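Local coordinates for protein CymD (Pseudomonas putida, PDB 6Z34) that probably takes up monoaromatic hydrocarbons such as toluene during biodegradation, as an outer-membrane beta-barrel channel of the FadL family that works by lateral diffusion, at residues M44-E58 with S422-F436. Numbering follows the deposited sequence.
Sequences MHLGLGMDIITAELE and SHSQIVTSISYTKSF
Asp51 and Ser429 meet side chain to side chain on the inward face of two paired strands: Ser429 OG donates a hydrogen bond to Asp51 OD1 at 2.6 Å, on the syn side but 32° out of the carboxylate plane. Near one end of the ladder His45 ND1 and Ser435 OG lie 2.8 Å apart in a hydrogen bond, the hydroxyl sitting at the edge of the imidazole. Toward the other end His423, with CG anti to the backbone N (chi1 -169°), reaches across to the partner strand edge-on, and ND1 donates to Glu56 O, close to the ring plane, at 3.0 Å from above the carbonyl plane. That oxygen also accepts a hydrogen bond from Ser424 N, from the opposite face, so two donors grip it. With an alanine at His423 the ring is gone, and Glu56 O would probably be left with Ser424 N as its one cross-strand donor, a gap opening beside Ala55 CB. Segments 44-58 and 422-436 run antiparallel at 170°; they belong to the first and last strands of a FadL-type barrel, and their unbroken ladder of backbone hydrogen bonds closes the cylinder. On the outward face Leu48 CD1 reaches the edge of the Tyr432 ring, 4.0 Å from its CD1, the two side chains lying alongside, and Leu46 CD1 touches Phe436 CE2 at 3.9 Å. Inside, Ile53 CG1 lies against both methyls of Val427, 3.8 Å from CG2. Further out, Gln14 of helix 10-15 bonds Asp51 OD2, Gln41 O is hydrogen-bonded to His45 NE2, and Lys434 NZ makes salt bridges to Glu392 and Asp393, whose OD1 also hydrogen-bonds Tyr432 OH.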
loop_
_atom_site.group_PDB
_atom_site.type_symbol
_atom_site.label_atom_id
_atom_site.label_comp_id
_atom_site.label_asym_id
_atom_site.label_seq_id
_atom_site.Cartn_x
_atom_site.Cartn_y
_atom_site.Cartn_z
ATOM N N MET A 44 -22.235 13.548 9.361
ATOM C CA MET A 44 -21.100 12.836 9.919
ATOM C C MET A 44 -21.160 11.390 9.487
ATOM O O MET A 44 -22.204 10.736 9.613
ATOM C CB MET A 44 -21.044 12.947 11.442
ATOM C CG MET A 44 -20.659 14.347 11.850
ATOM S SD MET A 44 -19.591 14.340 13.254
ATOM C CE MET A 44 -18.638 12.927 12.821
ATOM N N HIS A 45 -20.030 10.911 8.987
ATOM C CA HIS A 45 -19.924 9.628 8.316
ATOM C C HIS A 45 -18.906 8.779 9.051
ATOM O O HIS A 45 -17.807 9.248 9.365
ATOM C CB HIS A 45 -19.538 9.827 6.842
ATOM C CG HIS A 45 -20.449 10.781 6.106
ATOM N ND1 HIS A 45 -21.568 10.360 5.414
ATOM C CD2 HIS A 45 -20.389 12.123 5.933
ATOM C CE1 HIS A 45 -22.163 11.400 4.853
ATOM N NE2 HIS A 45 -21.471 12.484 5.156
ATOM N N LEU A 46 -19.287 7.547 9.353
ATOM C CA LEU A 46 -18.433 6.603 10.049
ATOM C C LEU A 46 -18.318 5.385 9.165
ATOM O O LEU A 46 -19.334 4.813 8.764
ATOM C CB LEU A 46 -19.001 6.213 11.418
ATOM C CG LEU A 46 -19.052 7.300 12.482
ATOM C CD1 LEU A 46 -20.368 7.214 13.245
ATOM C CD2 LEU A 46 -17.879 7.155 13.422
ATOM N N GLY A 47 -17.092 4.988 8.867
ATOM C CA GLY A 47 -16.909 3.879 7.970
ATOM C C GLY A 47 -16.047 2.820 8.606
ATOM O O GLY A 47 -15.042 3.119 9.268
ATOM N N LEU A 48 -16.461 1.573 8.395
ATOM C CA LEU A 48 -15.827 0.383 8.926
ATOM C C LEU A 48 -15.705 -0.579 7.780
ATOM O O LEU A 48 -16.719 -0.899 7.148
ATOM C CB LEU A 48 -16.662 -0.340 9.983
ATOM C CG LEU A 48 -17.029 0.120 11.349
ATOM C CD1 LEU A 48 -18.099 1.183 11.183
ATOM C CD2 LEU A 48 -17.569 -1.124 12.016
ATOM N N GLY A 49 -14.508 -1.108 7.579
ATOM C CA GLY A 49 -14.356 -2.077 6.515
ATOM C C GLY A 49 -13.020 -2.764 6.620
ATOM O O GLY A 49 -12.187 -2.431 7.471
ATOM N N MET A 50 -12.819 -3.719 5.715
ATOM C CA MET A 50 -11.554 -4.421 5.644
ATOM C C MET A 50 -11.356 -4.978 4.247
ATOM O O MET A 50 -12.314 -5.212 3.500
ATOM C CB MET A 50 -11.495 -5.553 6.660
ATOM C CG MET A 50 -12.548 -6.592 6.414
ATOM S SD MET A 50 -12.695 -7.610 7.874
ATOM C CE MET A 50 -12.888 -6.351 9.130
ATOM N N ASP A 51 -10.084 -5.207 3.920
ATOM C CA ASP A 51 -9.670 -5.956 2.746
ATOM C C ASP A 51 -9.165 -7.318 3.196
ATOM O O ASP A 51 -8.460 -7.431 4.205
ATOM C CB ASP A 51 -8.566 -5.225 1.974
ATOM C CG ASP A 51 -9.083 -4.022 1.189
ATOM O OD1 ASP A 51 -10.287 -3.691 1.299
ATOM O OD2 ASP A 51 -8.273 -3.397 0.472
ATOM N N ILE A 52 -9.544 -8.347 2.449
ATOM C CA ILE A 52 -9.171 -9.723 2.716
ATOM C C ILE A 52 -8.442 -10.209 1.476
ATOM O O ILE A 52 -9.066 -10.453 0.433
ATOM C CB ILE A 52 -10.390 -10.600 3.026
ATOM C CG1 ILE A 52 -11.322 -9.870 4.000
ATOM C CG2 ILE A 52 -9.947 -11.921 3.574
ATOM C CD1 ILE A 52 -12.333 -10.747 4.643
ATOM N N ILE A 53 -7.124 -10.324 1.577
ATOM C CA ILE A 53 -6.269 -10.642 0.448
ATOM C C ILE A 53 -5.771 -12.067 0.617
ATOM O O ILE A 53 -5.068 -12.371 1.586
ATOM C CB ILE A 53 -5.092 -9.664 0.342
ATOM C CG1 ILE A 53 -5.617 -8.246 0.149
ATOM C CG2 ILE A 53 -4.145 -10.088 -0.814
ATOM C CD1 ILE A 53 -5.116 -7.255 1.178
ATOM N N THR A 54 -6.137 -12.934 -0.324
ATOM C CA THR A 54 -5.559 -14.260 -0.461
ATOM C C THR A 54 -4.780 -14.326 -1.768
ATOM O O THR A 54 -5.266 -13.879 -2.814
ATOM C CB THR A 54 -6.641 -15.339 -0.439
ATOM O OG1 THR A 54 -7.658 -15.007 -1.393
ATOM C CG2 THR A 54 -7.259 -15.432 0.951
ATOM N N ALA A 55 -3.575 -14.875 -1.710
ATOM C CA ALA A 55 -2.714 -14.942 -2.876
ATOM C C ALA A 55 -2.290 -16.379 -3.138
ATOM O O ALA A 55 -2.379 -17.246 -2.265
ATOM C CB ALA A 55 -1.483 -14.053 -2.705
ATOM N N GLU A 56 -1.833 -16.618 -4.367
ATOM C CA GLU A 56 -1.391 -17.933 -4.809
ATOM C C GLU A 56 -0.282 -17.729 -5.827
ATOM O O GLU A 56 -0.331 -16.793 -6.627
ATOM C CB GLU A 56 -2.535 -18.747 -5.433
ATOM C CG GLU A 56 -2.093 -19.716 -6.532
ATOM C CD GLU A 56 -3.217 -20.096 -7.479
ATOM O OE1 GLU A 56 -4.400 -20.025 -7.073
ATOM O OE2 GLU A 56 -2.914 -20.465 -8.633
ATOM N N LEU A 57 0.715 -18.604 -5.802
ATOM C CA LEU A 57 1.850 -18.450 -6.697
ATOM C C LEU A 57 2.218 -19.808 -7.266
ATOM O O LEU A 57 2.567 -20.723 -6.517
ATOM C CB LEU A 57 3.026 -17.809 -5.961
ATOM C CG LEU A 57 4.436 -18.017 -6.470
ATOM C CD1 LEU A 57 4.543 -17.530 -7.900
ATOM C CD2 LEU A 57 5.359 -17.214 -5.576
ATOM N N GLU A 58 2.137 -19.926 -8.593
ATOM C CA GLU A 58 2.418 -21.164 -9.313
ATOM C C GLU A 58 3.876 -21.200 -9.755
ATOM O O GLU A 58 4.419 -20.188 -10.215
ATOM C CB GLU A 58 1.500 -21.283 -10.534
ATOM C CG GLU A 58 0.004 -21.211 -10.219
ATOM C CD GLU A 58 -0.661 -19.970 -10.796
ATOM O OE1 GLU A 58 -1.246 -20.070 -11.897
ATOM O OE2 GLU A 58 -0.617 -18.897 -10.149
ATOM N N SER A 422 3.673 -17.775 -12.229
ATOM C CA SER A 422 2.294 -17.332 -12.354
ATOM C C SER A 422 1.808 -16.884 -10.985
ATOM O O SER A 422 2.009 -17.589 -9.992
ATOM C CB SER A 422 1.411 -18.447 -12.918
ATOM O OG SER A 422 0.072 -18.011 -13.065
ATOM N N HIS A 423 1.179 -15.712 -10.932
ATOM C CA HIS A 423 0.771 -15.104 -9.672
ATOM C C HIS A 423 -0.704 -14.739 -9.743
ATOM O O HIS A 423 -1.112 -13.978 -10.624
ATOM C CB HIS A 423 1.618 -13.867 -9.362
ATOM C CG HIS A 423 1.443 -13.355 -7.970
ATOM N ND1 HIS A 423 1.044 -14.161 -6.926
ATOM C CD2 HIS A 423 1.595 -12.113 -7.450
ATOM C CE1 HIS A 423 0.963 -13.440 -5.821
ATOM N NE2 HIS A 423 1.290 -12.194 -6.113
ATOM N N SER A 424 -1.492 -15.274 -8.812
ATOM C CA SER A 424 -2.933 -15.066 -8.758
ATOM C C SER A 424 -3.320 -14.481 -7.402
ATOM O O SER A 424 -2.834 -14.924 -6.355
ATOM C CB SER A 424 -3.675 -16.385 -9.011
ATOM O OG SER A 424 -5.040 -16.296 -8.651
ATOM N N GLN A 425 -4.196 -13.482 -7.412
ATOM C CA GLN A 425 -4.506 -12.786 -6.174
ATOM C C GLN A 425 -5.952 -12.314 -6.182
ATOM O O GLN A 425 -6.412 -11.713 -7.159
ATOM C CB GLN A 425 -3.558 -11.605 -5.977
ATOM C CG GLN A 425 -3.837 -10.807 -4.741
ATOM C CD GLN A 425 -2.972 -9.572 -4.654
ATOM O OE1 GLN A 425 -3.398 -8.468 -5.023
ATOM N NE2 GLN A 425 -1.747 -9.745 -4.161
ATOM N N ILE A 426 -6.655 -12.584 -5.082
ATOM C CA ILE A 426 -8.058 -12.227 -4.918
ATOM C C ILE A 426 -8.175 -11.310 -3.712
ATOM O O ILE A 426 -7.779 -11.680 -2.597
ATOM C CB ILE A 426 -8.943 -13.470 -4.745
ATOM C CG1 ILE A 426 -8.941 -14.304 -6.026
ATOM C CG2 ILE A 426 -10.350 -13.067 -4.355
ATOM C CD1 ILE A 426 -9.901 -15.468 -6.002
ATOM N N VAL A 427 -8.729 -10.124 -3.929
ATOM C CA VAL A 427 -8.907 -9.125 -2.887
ATOM C C VAL A 427 -10.407 -8.948 -2.696
ATOM O O VAL A 427 -11.105 -8.461 -3.599
ATOM C CB VAL A 427 -8.242 -7.792 -3.250
ATOM C CG1 VAL A 427 -8.469 -6.766 -2.147
ATOM C CG2 VAL A 427 -6.768 -7.991 -3.500
ATOM N N THR A 428 -10.903 -9.356 -1.536
ATOM C CA THR A 428 -12.284 -9.148 -1.153
ATOM C C THR A 428 -12.355 -7.919 -0.260
ATOM O O THR A 428 -11.619 -7.821 0.728
ATOM C CB THR A 428 -12.838 -10.362 -0.412
ATOM O OG1 THR A 428 -12.792 -11.500 -1.269
ATOM C CG2 THR A 428 -14.280 -10.118 -0.016
ATOM N N SER A 429 -13.249 -6.995 -0.595
ATOM C CA SER A 429 -13.343 -5.721 0.102
ATOM C C SER A 429 -14.785 -5.480 0.522
ATOM O O SER A 429 -15.714 -5.596 -0.287
ATOM C CB SER A 429 -12.846 -4.578 -0.782
ATOM O OG SER A 429 -12.542 -3.425 -0.023
ATOM N N ILE A 430 -14.968 -5.134 1.784
ATOM C CA ILE A 430 -16.291 -4.987 2.353
ATOM C C ILE A 430 -16.249 -3.809 3.319
ATOM O O ILE A 430 -15.271 -3.631 4.050
ATOM C CB ILE A 430 -16.726 -6.307 3.022
ATOM C CG1 ILE A 430 -18.119 -6.184 3.654
ATOM C CG2 ILE A 430 -15.691 -6.759 4.016
ATOM C CD1 ILE A 430 -19.257 -6.327 2.647
ATOM N N SER A 431 -17.278 -2.966 3.277
ATOM C CA SER A 431 -17.318 -1.813 4.166
ATOM C C SER A 431 -18.753 -1.494 4.559
ATOM O O SER A 431 -19.709 -1.834 3.861
ATOM C CB SER A 431 -16.669 -0.577 3.536
ATOM O OG SER A 431 -17.568 0.053 2.649
ATOM N N TYR A 432 -18.881 -0.839 5.701
ATOM C CA TYR A 432 -20.156 -0.354 6.198
ATOM C C TYR A 432 -20.000 1.125 6.514
ATOM O O TYR A 432 -19.013 1.531 7.135
ATOM C CB TYR A 432 -20.622 -1.135 7.443
ATOM C CG TYR A 432 -21.735 -0.422 8.169
ATOM C CD1 TYR A 432 -21.466 0.342 9.289
ATOM C CD2 TYR A 432 -23.043 -0.468 7.704
ATOM C CE1 TYR A 432 -22.457 1.020 9.940
ATOM C CE2 TYR A 432 -24.061 0.209 8.367
ATOM C CZ TYR A 432 -23.752 0.953 9.480
ATOM O OH TYR A 432 -24.723 1.639 10.157
ATOM N N THR A 433 -20.969 1.925 6.078
ATOM C CA THR A 433 -20.967 3.362 6.321
ATOM C C THR A 433 -22.266 3.747 7.004
ATOM O O THR A 433 -23.364 3.442 6.519
ATOM C CB THR A 433 -20.774 4.164 5.033
ATOM O OG1 THR A 433 -19.569 3.719 4.368
ATOM C CG2 THR A 433 -20.721 5.679 5.329
ATOM N N LYS A 434 -22.132 4.407 8.132
ATOM C CA LYS A 434 -23.257 4.935 8.862
ATOM C C LYS A 434 -23.156 6.444 8.745
ATOM O O LYS A 434 -22.136 7.031 9.129
ATOM C CB LYS A 434 -23.242 4.486 10.322
ATOM C CG LYS A 434 -23.826 5.525 11.268
ATOM C CD LYS A 434 -25.325 5.643 11.114
ATOM C CE LYS A 434 -26.090 4.468 11.664
ATOM N NZ LYS A 434 -27.552 4.721 11.477
ATOM N N SER A 435 -24.202 7.063 8.197
ATOM C CA SER A 435 -24.234 8.504 7.975
ATOM C C SER A 435 -25.331 9.130 8.822
ATOM O O SER A 435 -26.507 8.763 8.702
ATOM C CB SER A 435 -24.465 8.842 6.500
ATOM O OG SER A 435 -23.444 8.274 5.689
ATOM N N PHE A 436 -24.947 10.090 9.652
ATOM C CA PHE A 436 -25.881 10.927 10.387
ATOM C C PHE A 436 -25.916 12.292 9.710
ATOM O O PHE A 436 -24.903 12.993 9.672
ATOM C CB PHE A 436 -25.459 11.070 11.847
ATOM C CG PHE A 436 -25.319 9.760 12.596
ATOM C CD1 PHE A 436 -26.396 8.894 12.732
ATOM C CD2 PHE A 436 -24.127 9.441 13.234
ATOM C CE1 PHE A 436 -26.277 7.720 13.466
ATOM C CE2 PHE A 436 -24.002 8.267 13.965
ATOM C CZ PHE A 436 -25.077 7.407 14.078
#